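NF-kappa-B inhibitor beta (Mus musculus, PDB 1OY3) inhibits NF-kappa-B by binding it and trapping it in the cytoplasm, although its unphosphorylated, resynthesized form can accompany NF-kappa-B into the nucleus. Local coordinates at residues D39-H50 and G70-A81; L151-L162 and L177-E188. All coordinates share one frame; numbering follows the deposited sequence.

Contact 1 of 2, residues D39-H50 and G70-A81; sequences DLQNDLGQTALH and GVLVAERGGHTA
The imidazole of H50 reaches from the TALH start of one ankyrin repeat into the loop leading to the next, its NE2 lying 3.1 Å from V73 O and 3.0 Å from H79 O. Both hydrogen bonds are weak by angle, so one N-H is shared between two carbonyls. The ring's rotation is fixed from its other nitrogen, where T47 N donates to H50 ND1 within 3° of the ring plane. E75 CB covers one face, 13° off the ring normal, as a CH-pi contact. Packing is tight here: L49 CD1 meets A81 CB at 3.4 Å, and T47 CG2 lies against V73 CG1.

The G70 end is bridged by water. D39 OD1 uses its syn lone pair for G70 N, while one water joins D39 OD1 to G70 O and a second links G70 O with T47 OG1. The turn tips form the exposed end, where R76 runs alongside L44, its guanidinium covered over its centre on one face by L44 CD2 and in a long, weak ion pair with an acidic side chain of another protein chain. L44 O accepts twice there, from R76 N at 2.9 Å and, weakly, from R76 NH1 at 2.8 Å.

Contact 2 of 2, residues L151-L162 and L177-E188; sequences LEAENYDGHTPL and LRDAGADLNKPE
Two torsion patterns bring E152 and K186 together within the fourth ankyrin repeat, where the loop before helix 161-167 meets the one that follows helix 171-180. E152 folds back at chi2 (-57°), turning its carboxylate toward the second loop. K186 sets out with CG opposite the backbone N (chi1 179°), then bends at each later torsion, which curls the ammonium round onto E152. The resulting salt bridge is short, K186 NZ to E152 OE2 2.6 Å, although the nitrogen comes from above the carboxylate plane. The other oxygen, E152 OE1, takes the backbone N-H of D183 on its syn side at 2.8 Å and 169°, nearly straight. With each oxygen held by a different donor, the carboxylate has little freedom to turn. A water accepts from K186 NZ and donates to E152 O, adding a second tie between these residues. D183 itself closes an Asx turn, D183 OD1 accepting from N185 N; the nearby lysine would probably ease the proximity of the two acids.

Next to these polar groups the buried L151, L162 and L177 pack together. L162 and L177 run alongside one another with their side chains pointing opposite ways, and L177 CD1 presses to 3.3 Å from L162 CA. The other branch of L177, CD2, faces L151 CD2, which also packs on A180 CB. A Schellman motif at G181, with positive phi, leads the chain from the helix to A182 and D183. L184 adjoins the three leucines and is itself touched by L211 of helix 205-213. On that side L162 CD2 stands 3.6 Å from L184 CD1, the two side chains crossing at a slant.

Overall arrangement
Contacts 1 and 2 follow one another along the chain, with centres about 18 Å apart, and belong to one stack of ankyrin repeats. Contact 1 joins the start of ANK 2 to the loop that enters ANK 3; contact 2 brings together the two ends of ANK 4. Residues 109-143, between them in sequence, are not modelled, yet the turns of the two contacts touch directly: G77 O and Y156 N are 3.0 Å apart, a probable hydrogen bond, and Y156 CD1 packs 3.3 Å from G78 N. Both contacts also meet another protein chain of the assembly: L44 packs on a basic side chain there, and Y156 O accepts a hydrogen bond from a polar side chain.

Contact 1 of 2, residues D39-H50 and G70-A81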
loop_
_atom_site.group_PDB
_atom_site.type_symbol
_atom_site.label_atom_id
_atom_site.label_comp_id
_atom_site.label_asym_id
_atom_site.label_seq_id
_atom_site.Cartn_x
_atom_site.Cartn_y
_atom_site.Cartn_z
ATOM N N ASP C 39 -15.104 17.777 -3.052
ATOM C CA ASP C 39 -13.985 16.909 -3.407
ATOM C C ASP C 39 -12.594 17.532 -3.425
ATOM O O ASP C 39 -11.633 16.878 -3.824
ATOM C CB ASP C 39 -14.259 16.234 -4.755
ATOM C CG ASP C 39 -15.521 15.391 -4.735
ATOM O OD1 ASP C 39 -15.729 14.652 -3.743
ATOM O OD2 ASP C 39 -16.301 15.460 -5.712
ATOM N N LEU C 40 -12.476 18.782 -2.995
ATOM C CA LEU C 40 -11.176 19.430 -2.983
ATOM C C LEU C 40 -10.221 18.626 -2.112
ATOM O O LEU C 40 -10.568 18.227 -1.008
ATOM C CB LEU C 40 -11.296 20.862 -2.455
ATOM C CG LEU C 40 -12.041 21.838 -3.376
ATOM C CD1 LEU C 40 -12.143 23.195 -2.703
ATOM C CD2 LEU C 40 -11.304 21.955 -4.713
ATOM N N GLN C 41 -9.016 18.393 -2.619
ATOM C CA GLN C 41 -8.012 17.620 -1.898
ATOM C C GLN C 41 -6.902 18.499 -1.338
ATOM O O GLN C 41 -6.327 19.299 -2.071
ATOM C CB GLN C 41 -7.400 16.588 -2.843
ATOM C CG GLN C 41 -8.425 15.685 -3.523
ATOM C CD GLN C 41 -7.831 14.884 -4.672
ATOM O OE1 GLN C 41 -8.295 14.968 -5.808
ATOM N NE2 GLN C 41 -6.799 14.105 -4.379
ATOM N N ASN C 42 -6.594 18.354 -0.050
ATOM C CA ASN C 42 -5.515 19.135 0.542
ATOM C C ASN C 42 -4.199 18.644 -0.068
ATOM O O ASN C 42 -4.218 17.906 -1.049
ATOM C CB ASN C 42 -5.482 18.989 2.068
ATOM C CG ASN C 42 -5.305 17.566 2.511
ATOM O OD1 ASN C 42 -4.890 16.710 1.733
ATOM N ND2 ASN C 42 -5.609 17.301 3.774
ATOM N N ASP C 43 -3.069 19.037 0.519
ATOM C CA ASP C 43 -1.757 18.662 -0.012
ATOM C C ASP C 43 -1.362 17.193 0.164
ATOM O O ASP C 43 -0.340 16.754 -0.359
ATOM C CB ASP C 43 -0.670 19.583 0.572
ATOM C CG ASP C 43 -0.832 21.036 0.123
ATOM O OD1 ASP C 43 -0.095 21.908 0.633
ATOM O OD2 ASP C 43 -1.694 21.313 -0.743
ATOM N N LEU C 44 -2.164 16.438 0.905
ATOM C CA LEU C 44 -1.903 15.013 1.089
ATOM C C LEU C 44 -2.843 14.257 0.146
ATOM O O LEU C 44 -2.897 13.032 0.148
ATOM C CB LEU C 44 -2.150 14.609 2.547
ATOM C CG LEU C 44 -1.147 15.184 3.555
ATOM C CD1 LEU C 44 -1.628 14.951 4.990
ATOM C CD2 LEU C 44 0.217 14.536 3.324
ATOM N N GLY C 45 -3.564 15.010 -0.682
ATOM C CA GLY C 45 -4.494 14.418 -1.628
ATOM C C GLY C 45 -5.795 13.988 -0.977
ATOM O O GLY C 45 -6.633 13.336 -1.598
ATOM N N GLN C 46 -5.968 14.359 0.284
ATOM C CA GLN C 46 -7.166 13.990 1.023
ATOM C C GLN C 46 -8.334 14.945 0.834
ATOM O O GLN C 46 -8.155 16.157 0.729
ATOM C CB GLN C 46 -6.852 13.923 2.512
ATOM C CG GLN C 46 -5.757 12.958 2.899
ATOM C CD GLN C 46 -5.294 13.195 4.320
ATOM O OE1 GLN C 46 -4.756 12.296 4.983
ATOM N NE2 GLN C 46 -5.482 14.421 4.794
ATOM N N THR C 47 -9.537 14.388 0.793
ATOM C CA THR C 47 -10.744 15.198 0.673
ATOM C C THR C 47 -11.329 15.194 2.082
ATOM O O THR C 47 -10.749 14.599 2.996
ATOM C CB THR C 47 -11.755 14.558 -0.290
ATOM O OG1 THR C 47 -12.110 13.255 0.194
ATOM C CG2 THR C 47 -11.150 14.437 -1.689
ATOM N N ALA C 48 -12.467 15.848 2.274
ATOM C CA ALA C 48 -13.098 15.864 3.588
ATOM C C ALA C 48 -13.554 14.447 3.942
ATOM O O ALA C 48 -13.517 14.042 5.108
ATOM C CB ALA C 48 -14.289 16.808 3.580
ATOM N N LEU C 49 -13.984 13.697 2.927
ATOM C CA LEU C 49 -14.457 12.324 3.125
ATOM C C LEU C 49 -13.312 11.496 3.694
ATOM O O LEU C 49 -13.482 10.789 4.671
ATOM C CB LEU C 49 -14.903 11.700 1.791
ATOM C CG LEU C 49 -16.150 10.811 1.740
ATOM C CD1 LEU C 49 -15.962 9.704 0.695
ATOM C CD2 LEU C 49 -16.421 10.220 3.096
ATOM N N HIS C 50 -12.147 11.588 3.057
ATOM C CA HIS C 50 -10.957 10.854 3.490
ATOM C C HIS C 50 -10.686 11.123 4.963
ATOM O O HIS C 50 -10.405 10.211 5.744
ATOM C CB HIS C 50 -9.722 11.296 2.700
ATOM C CG HIS C 50 -9.671 10.798 1.290
ATOM N ND1 HIS C 50 -9.495 11.643 0.213
ATOM C CD2 HIS C 50 -9.688 9.543 0.785
ATOM C CE1 HIS C 50 -9.401 10.930 -0.895
ATOM N NE2 HIS C 50 -9.515 9.651 -0.575
ATOM N N GLY C 70 -17.370 12.607 -3.621
ATOM C CA GLY C 70 -16.850 11.540 -4.464
ATOM C C GLY C 70 -16.256 10.412 -3.639
ATOM O O GLY C 70 -15.431 10.634 -2.759
ATOM N N VAL C 71 -16.660 9.187 -3.936
ATOM C CA VAL C 71 -16.194 8.046 -3.168
ATOM C C VAL C 71 -15.004 7.306 -3.793
ATOM O O VAL C 71 -14.450 6.387 -3.193
ATOM C CB VAL C 71 -17.372 7.070 -2.929
ATOM C CG1 VAL C 71 -17.627 6.226 -4.169
ATOM C CG2 VAL C 71 -17.099 6.221 -1.733
ATOM N N LEU C 72 -14.611 7.706 -4.994
ATOM C CA LEU C 72 -13.487 7.069 -5.673
ATOM C C LEU C 72 -12.238 7.932 -5.645
ATOM O O LEU C 72 -11.161 7.472 -6.010
ATOM C CB LEU C 72 -13.845 6.743 -7.130
ATOM C CG LEU C 72 -14.944 5.700 -7.340
ATOM C CD1 LEU C 72 -15.059 5.379 -8.818
ATOM C CD2 LEU C 72 -14.618 4.434 -6.566
ATOM N N VAL C 73 -12.378 9.181 -5.224
ATOM C CA VAL C 73 -11.228 10.075 -5.169
ATOM C C VAL C 73 -10.156 9.392 -4.334
ATOM O O VAL C 73 -10.461 8.744 -3.340
ATOM C CB VAL C 73 -11.602 11.443 -4.534
ATOM C CG1 VAL C 73 -10.383 12.361 -4.508
ATOM C CG2 VAL C 73 -12.740 12.092 -5.334
ATOM N N ALA C 74 -8.903 9.521 -4.750
ATOM C CA ALA C 74 -7.800 8.898 -4.032
ATOM C C ALA C 74 -6.805 9.922 -3.507
ATOM O O ALA C 74 -6.508 10.907 -4.175
ATOM C CB ALA C 74 -7.080 7.922 -4.946
ATOM N N GLU C 75 -6.294 9.691 -2.306
ATOM C CA GLU C 75 -5.301 10.588 -1.748
ATOM C C GLU C 75 -3.920 10.192 -2.262
ATOM O O GLU C 75 -3.817 9.415 -3.215
ATOM C CB GLU C 75 -5.366 10.568 -0.217
ATOM C CG GLU C 75 -5.505 9.206 0.412
ATOM C CD GLU C 75 -4.191 8.465 0.491
ATOM O OE1 GLU C 75 -3.829 7.758 -0.469
ATOM O OE2 GLU C 75 -3.515 8.610 1.522
ATOM N N ARG C 76 -2.872 10.710 -1.625
ATOM C CA ARG C 76 -1.486 10.470 -2.027
ATOM C C ARG C 76 -1.069 9.028 -2.287
ATOM O O ARG C 76 -0.294 8.777 -3.208
ATOM C CB ARG C 76 -0.529 11.070 -1.001
ATOM C CG ARG C 76 -0.605 10.429 0.372
ATOM C CD ARG C 76 0.415 11.054 1.320
ATOM N NE ARG C 76 0.050 10.882 2.726
ATOM C CZ ARG C 76 -1.155 11.167 3.219
ATOM N NH1 ARG C 76 -2.110 11.632 2.422
ATOM N NH2 ARG C 76 -1.406 10.994 4.507
ATOM N N GLY C 77 -1.554 8.095 -1.468
ATOM C CA GLY C 77 -1.205 6.691 -1.646
ATOM C C GLY C 77 -2.165 5.917 -2.539
ATOM O O GLY C 77 -2.064 4.689 -2.660
ATOM N N GLY C 78 -3.091 6.638 -3.168
ATOM C CA GLY C 78 -4.075 6.024 -4.037
ATOM C C GLY C 78 -5.216 5.421 -3.231
ATOM O O GLY C 78 -5.971 4.578 -3.736
ATOM N N HIS C 79 -5.346 5.842 -1.973
ATOM C CA HIS C 79 -6.399 5.320 -1.110
ATOM C C HIS C 79 -7.724 6.054 -1.241
ATOM O O HIS C 79 -7.771 7.280 -1.148
ATOM C CB HIS C 79 -5.976 5.396 0.358
ATOM C CG HIS C 79 -4.692 4.692 0.659
ATOM N ND1 HIS C 79 -4.581 3.320 0.669
ATOM C CD2 HIS C 79 -3.462 5.172 0.965
ATOM C CE1 HIS C 79 -3.340 2.983 0.971
ATOM N NE2 HIS C 79 -2.641 4.088 1.155
ATOM N N THR C 80 -8.802 5.308 -1.466
ATOM C CA THR C 80 -10.134 5.909 -1.521
ATOM C C THR C 80 -10.529 5.993 -0.058
ATOM O O THR C 80 -9.785 5.512 0.813
ATOM C CB THR C 80 -11.162 4.994 -2.188
ATOM O OG1 THR C 80 -11.183 3.741 -1.493
ATOM C CG2 THR C 80 -10.818 4.759 -3.652
ATOM N N ALA C 81 -11.691 6.586 0.215
ATOM C CA ALA C 81 -12.192 6.687 1.583
ATOM C C ALA C 81 -12.385 5.275 2.141
ATOM O O ALA C 81 -12.107 5.020 3.314
ATOM C CB ALA C 81 -13.527 7.445 1.616
HETATM O O HOH W 1 -14.803 13.393 -1.637
HETATM O O HOH W 2 -13.105 11.029 -1.155
#

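Contact 2 of 2, residues L151-L162 and L177-E188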
loop_
_atom_site.group_PDB
_atom_site.type_symbol
_atom_site.label_atom_id
_atom_site.label_comp_id
_atom_site.label_asym_id
_atom_site.label_seq_id
_atom_site.Cartn_x
_atom_site.Cartn_y
_atom_site.Cartn_z
ATOM N N LEU C 151 -15.411 -1.259 -4.334
ATOM C CA LEU C 151 -14.924 -2.573 -3.965
ATOM C C LEU C 151 -13.662 -3.021 -4.661
ATOM O O LEU C 151 -12.846 -3.729 -4.083
ATOM C CB LEU C 151 -16.020 -3.623 -4.200
ATOM C CG LEU C 151 -17.316 -3.451 -3.407
ATOM C CD1 LEU C 151 -18.262 -4.600 -3.762
ATOM C CD2 LEU C 151 -17.018 -3.426 -1.904
ATOM N N GLU C 152 -13.503 -2.631 -5.911
ATOM C CA GLU C 152 -12.322 -3.056 -6.634
ATOM C C GLU C 152 -11.367 -1.906 -6.955
ATOM O O GLU C 152 -10.464 -2.047 -7.772
ATOM C CB GLU C 152 -12.751 -3.822 -7.886
ATOM C CG GLU C 152 -13.597 -5.057 -7.529
ATOM C CD GLU C 152 -12.868 -6.009 -6.585
ATOM O OE1 GLU C 152 -13.518 -6.578 -5.673
ATOM O OE2 GLU C 152 -11.646 -6.195 -6.763
ATOM N N ALA C 153 -11.562 -0.774 -6.282
ATOM C CA ALA C 153 -10.680 0.369 -6.479
ATOM C C ALA C 153 -9.302 -0.069 -5.969
ATOM O O ALA C 153 -9.194 -0.693 -4.916
ATOM C CB ALA C 153 -11.183 1.581 -5.680
ATOM N N GLU C 154 -8.246 0.230 -6.711
ATOM C CA GLU C 154 -6.938 -0.179 -6.240
ATOM C C GLU C 154 -6.046 1.006 -5.927
ATOM O O GLU C 154 -6.019 1.985 -6.665
ATOM C CB GLU C 154 -6.246 -1.114 -7.253
ATOM C CG GLU C 154 -5.824 -0.475 -8.557
ATOM C CD GLU C 154 -4.820 -1.328 -9.332
ATOM O OE1 GLU C 154 -4.636 -1.077 -10.545
ATOM O OE2 GLU C 154 -4.205 -2.238 -8.733
ATOM N N ASN C 155 -5.321 0.920 -4.817
ATOM C CA ASN C 155 -4.424 2.000 -4.456
ATOM C C ASN C 155 -3.131 1.804 -5.217
ATOM O O ASN C 155 -3.013 0.878 -6.035
ATOM C CB ASN C 155 -4.155 2.024 -2.947
ATOM C CG ASN C 155 -3.601 0.713 -2.428
ATOM O OD1 ASN C 155 -2.840 0.034 -3.116
ATOM N ND2 ASN C 155 -3.966 0.361 -1.189
ATOM N N TYR C 156 -2.157 2.662 -4.932
ATOM C CA TYR C 156 -0.862 2.612 -5.603
ATOM C C TYR C 156 0.007 1.437 -5.141
ATOM O O TYR C 156 1.070 1.186 -5.701
ATOM C CB TYR C 156 -0.152 3.966 -5.425
ATOM C CG TYR C 156 -0.972 5.126 -5.982
ATOM C CD1 TYR C 156 -0.810 6.430 -5.501
ATOM C CD2 TYR C 156 -1.909 4.917 -6.993
ATOM C CE1 TYR C 156 -1.566 7.492 -6.016
ATOM C CE2 TYR C 156 -2.666 5.965 -7.513
ATOM C CZ TYR C 156 -2.492 7.249 -7.021
ATOM O OH TYR C 156 -3.258 8.279 -7.531
ATOM N N ASP C 157 -0.455 0.714 -4.128
ATOM C CA ASP C 157 0.263 -0.458 -3.637
ATOM C C ASP C 157 -0.329 -1.675 -4.353
ATOM O O ASP C 157 0.028 -2.813 -4.062
ATOM C CB ASP C 157 0.063 -0.649 -2.129
ATOM C CG ASP C 157 0.538 0.531 -1.316
ATOM O OD1 ASP C 157 1.678 0.979 -1.546
ATOM O OD2 ASP C 157 -0.222 1.001 -0.438
ATOM N N GLY C 158 -1.251 -1.420 -5.278
ATOM C CA GLY C 158 -1.899 -2.500 -6.005
ATOM C C GLY C 158 -2.925 -3.219 -5.139
ATOM O O GLY C 158 -3.341 -4.332 -5.451
ATOM N N HIS C 159 -3.340 -2.579 -4.050
ATOM C CA HIS C 159 -4.308 -3.170 -3.122
ATOM C C HIS C 159 -5.724 -2.656 -3.267
ATOM O O HIS C 159 -5.942 -1.460 -3.407
ATOM C CB HIS C 159 -3.894 -2.903 -1.679
ATOM C CG HIS C 159 -2.672 -3.650 -1.249
ATOM N ND1 HIS C 159 -1.919 -3.271 -0.161
ATOM C CD2 HIS C 159 -2.103 -4.781 -1.726
ATOM C CE1 HIS C 159 -0.940 -4.141 0.018
ATOM N NE2 HIS C 159 -1.030 -5.067 -0.919
ATOM N N THR C 160 -6.682 -3.572 -3.226
ATOM C CA THR C 160 -8.088 -3.208 -3.267
ATOM C C THR C 160 -8.446 -3.186 -1.786
ATOM O O THR C 160 -7.640 -3.598 -0.953
ATOM C CB THR C 160 -8.927 -4.282 -3.939
ATOM O OG1 THR C 160 -8.875 -5.475 -3.148
ATOM C CG2 THR C 160 -8.398 -4.574 -5.340
ATOM N N PRO C 161 -9.653 -2.715 -1.428
ATOM C CA PRO C 161 -10.018 -2.684 -0.008
ATOM C C PRO C 161 -9.901 -4.031 0.714
ATOM O O PRO C 161 -9.442 -4.084 1.867
ATOM C CB PRO C 161 -11.453 -2.160 -0.036
ATOM C CG PRO C 161 -11.420 -1.208 -1.193
ATOM C CD PRO C 161 -10.665 -2.019 -2.243
ATOM N N LEU C 162 -10.296 -5.118 0.050
ATOM C CA LEU C 162 -10.230 -6.436 0.696
ATOM C C LEU C 162 -8.800 -6.788 1.113
ATOM O O LEU C 162 -8.567 -7.272 2.236
ATOM C CB LEU C 162 -10.791 -7.526 -0.222
ATOM C CG LEU C 162 -10.835 -8.923 0.425
ATOM C CD1 LEU C 162 -11.706 -8.901 1.680
ATOM C CD2 LEU C 162 -11.378 -9.936 -0.583
ATOM N N LEU C 177 -16.983 -6.586 3.496
ATOM C CA LEU C 177 -16.553 -6.595 2.109
ATOM C C LEU C 177 -17.129 -7.807 1.369
ATOM O O LEU C 177 -17.628 -7.678 0.253
ATOM C CB LEU C 177 -15.023 -6.593 2.033
ATOM C CG LEU C 177 -14.404 -5.266 2.503
ATOM C CD1 LEU C 177 -12.895 -5.322 2.331
ATOM C CD2 LEU C 177 -15.002 -4.098 1.705
ATOM N N ARG C 178 -17.052 -8.977 1.998
ATOM C CA ARG C 178 -17.579 -10.198 1.400
ATOM C C ARG C 178 -19.050 -9.990 1.037
ATOM O O ARG C 178 -19.437 -10.086 -0.130
ATOM C CB ARG C 178 -17.451 -11.359 2.388
ATOM C CG ARG C 178 -18.180 -12.632 1.964
ATOM C CD ARG C 178 -18.361 -13.551 3.146
ATOM N NE ARG C 178 -19.259 -12.968 4.140
ATOM C CZ ARG C 178 -19.328 -13.346 5.410
ATOM N NH1 ARG C 178 -18.548 -14.313 5.864
ATOM N NH2 ARG C 178 -20.189 -12.758 6.233
ATOM N N ASP C 179 -19.860 -9.679 2.047
ATOM C CA ASP C 179 -21.282 -9.452 1.844
ATOM C C ASP C 179 -21.528 -8.354 0.807
ATOM O O ASP C 179 -22.542 -8.375 0.109
ATOM C CB ASP C 179 -21.952 -9.082 3.177
ATOM C CG ASP C 179 -21.842 -10.197 4.227
ATOM O OD1 ASP C 179 -22.243 -9.966 5.384
ATOM O OD2 ASP C 179 -21.360 -11.305 3.903
ATOM N N ALA C 180 -20.604 -7.400 0.701
ATOM C CA ALA C 180 -20.754 -6.307 -0.265
ATOM C C ALA C 180 -20.488 -6.789 -1.695
ATOM O O ALA C 180 -20.784 -6.087 -2.674
ATOM C CB ALA C 180 -19.811 -5.157 0.083
ATOM N N GLY C 181 -19.918 -7.986 -1.809
ATOM C CA GLY C 181 -19.639 -8.548 -3.120
ATOM C C GLY C 181 -18.221 -8.337 -3.624
ATOM O O GLY C 181 -17.989 -8.356 -4.832
ATOM N N ALA C 182 -17.269 -8.133 -2.716
ATOM C CA ALA C 182 -15.882 -7.924 -3.128
ATOM C C ALA C 182 -15.310 -9.201 -3.761
ATOM O O ALA C 182 -15.717 -10.316 -3.427
ATOM C CB ALA C 182 -15.033 -7.502 -1.929
ATOM N N ASP C 183 -14.369 -9.033 -4.686
ATOM C CA ASP C 183 -13.748 -10.181 -5.354
ATOM C C ASP C 183 -12.752 -10.874 -4.410
ATOM O O ASP C 183 -11.653 -10.376 -4.174
ATOM C CB ASP C 183 -13.053 -9.702 -6.625
ATOM C CG ASP C 183 -12.339 -10.811 -7.364
ATOM O OD1 ASP C 183 -12.306 -11.969 -6.876
ATOM O OD2 ASP C 183 -11.804 -10.506 -8.447
ATOM N N LEU C 184 -13.145 -12.030 -3.880
ATOM C CA LEU C 184 -12.301 -12.786 -2.949
ATOM C C LEU C 184 -11.086 -13.492 -3.558
ATOM O O LEU C 184 -10.305 -14.116 -2.834
ATOM C CB LEU C 184 -13.151 -13.824 -2.201
ATOM C CG LEU C 184 -13.993 -13.428 -0.972
ATOM C CD1 LEU C 184 -14.343 -11.941 -0.962
ATOM C CD2 LEU C 184 -15.244 -14.273 -0.973
ATOM N N ASN C 185 -10.910 -13.407 -4.873
ATOM C CA ASN C 185 -9.775 -14.090 -5.499
ATOM C C ASN C 185 -8.763 -13.149 -6.134
ATOM O O ASN C 185 -7.730 -13.592 -6.626
ATOM C CB ASN C 185 -10.267 -15.066 -6.573
ATOM C CG ASN C 185 -11.213 -16.107 -6.023
ATOM O OD1 ASN C 185 -10.924 -16.747 -5.011
ATOM N ND2 ASN C 185 -12.352 -16.291 -6.692
ATOM N N LYS C 186 -9.075 -11.857 -6.121
ATOM C CA LYS C 186 -8.244 -10.808 -6.714
ATOM C C LYS C 186 -6.787 -10.806 -6.261
ATOM O O LYS C 186 -6.485 -10.528 -5.100
ATOM C CB LYS C 186 -8.876 -9.440 -6.418
ATOM C CG LYS C 186 -8.100 -8.244 -6.961
ATOM C CD LYS C 186 -8.010 -8.229 -8.479
ATOM C CE LYS C 186 -9.383 -8.166 -9.147
ATOM N NZ LYS C 186 -10.177 -6.939 -8.832
ATOM N N PRO C 187 -5.857 -11.094 -7.183
ATOM C CA PRO C 187 -4.433 -11.114 -6.827
ATOM C C PRO C 187 -3.856 -9.700 -6.742
ATOM O O PRO C 187 -4.200 -8.856 -7.562
ATOM C CB PRO C 187 -3.783 -11.879 -7.988
ATOM C CG PRO C 187 -4.941 -12.469 -8.767
ATOM C CD PRO C 187 -6.042 -11.473 -8.589
ATOM N N GLU C 188 -3.009 -9.427 -5.750
ATOM C CA GLU C 188 -2.367 -8.115 -5.700
ATOM C C GLU C 188 -1.197 -8.290 -6.695
ATOM O O GLU C 188 -0.692 -9.402 -6.883
ATOM C CB GLU C 188 -1.912 -7.753 -4.274
ATOM C CG GLU C 188 -0.969 -8.702 -3.583
ATOM C CD GLU C 188 0.376 -8.787 -4.269
ATOM O OE1 GLU C 188 0.861 -7.739 -4.750
ATOM O OE2 GLU C 188 0.951 -9.899 -4.312
HETATM O O HOH W 3 -11.098 -7.485 -4.086
HETATM O O HOH W 4 -9.722 -4.239 -8.972
HETATM O O HOH W 5 0.954 -5.381 -3.128
HETATM O O HOH W 6 -5.109 -5.822 -7.019
#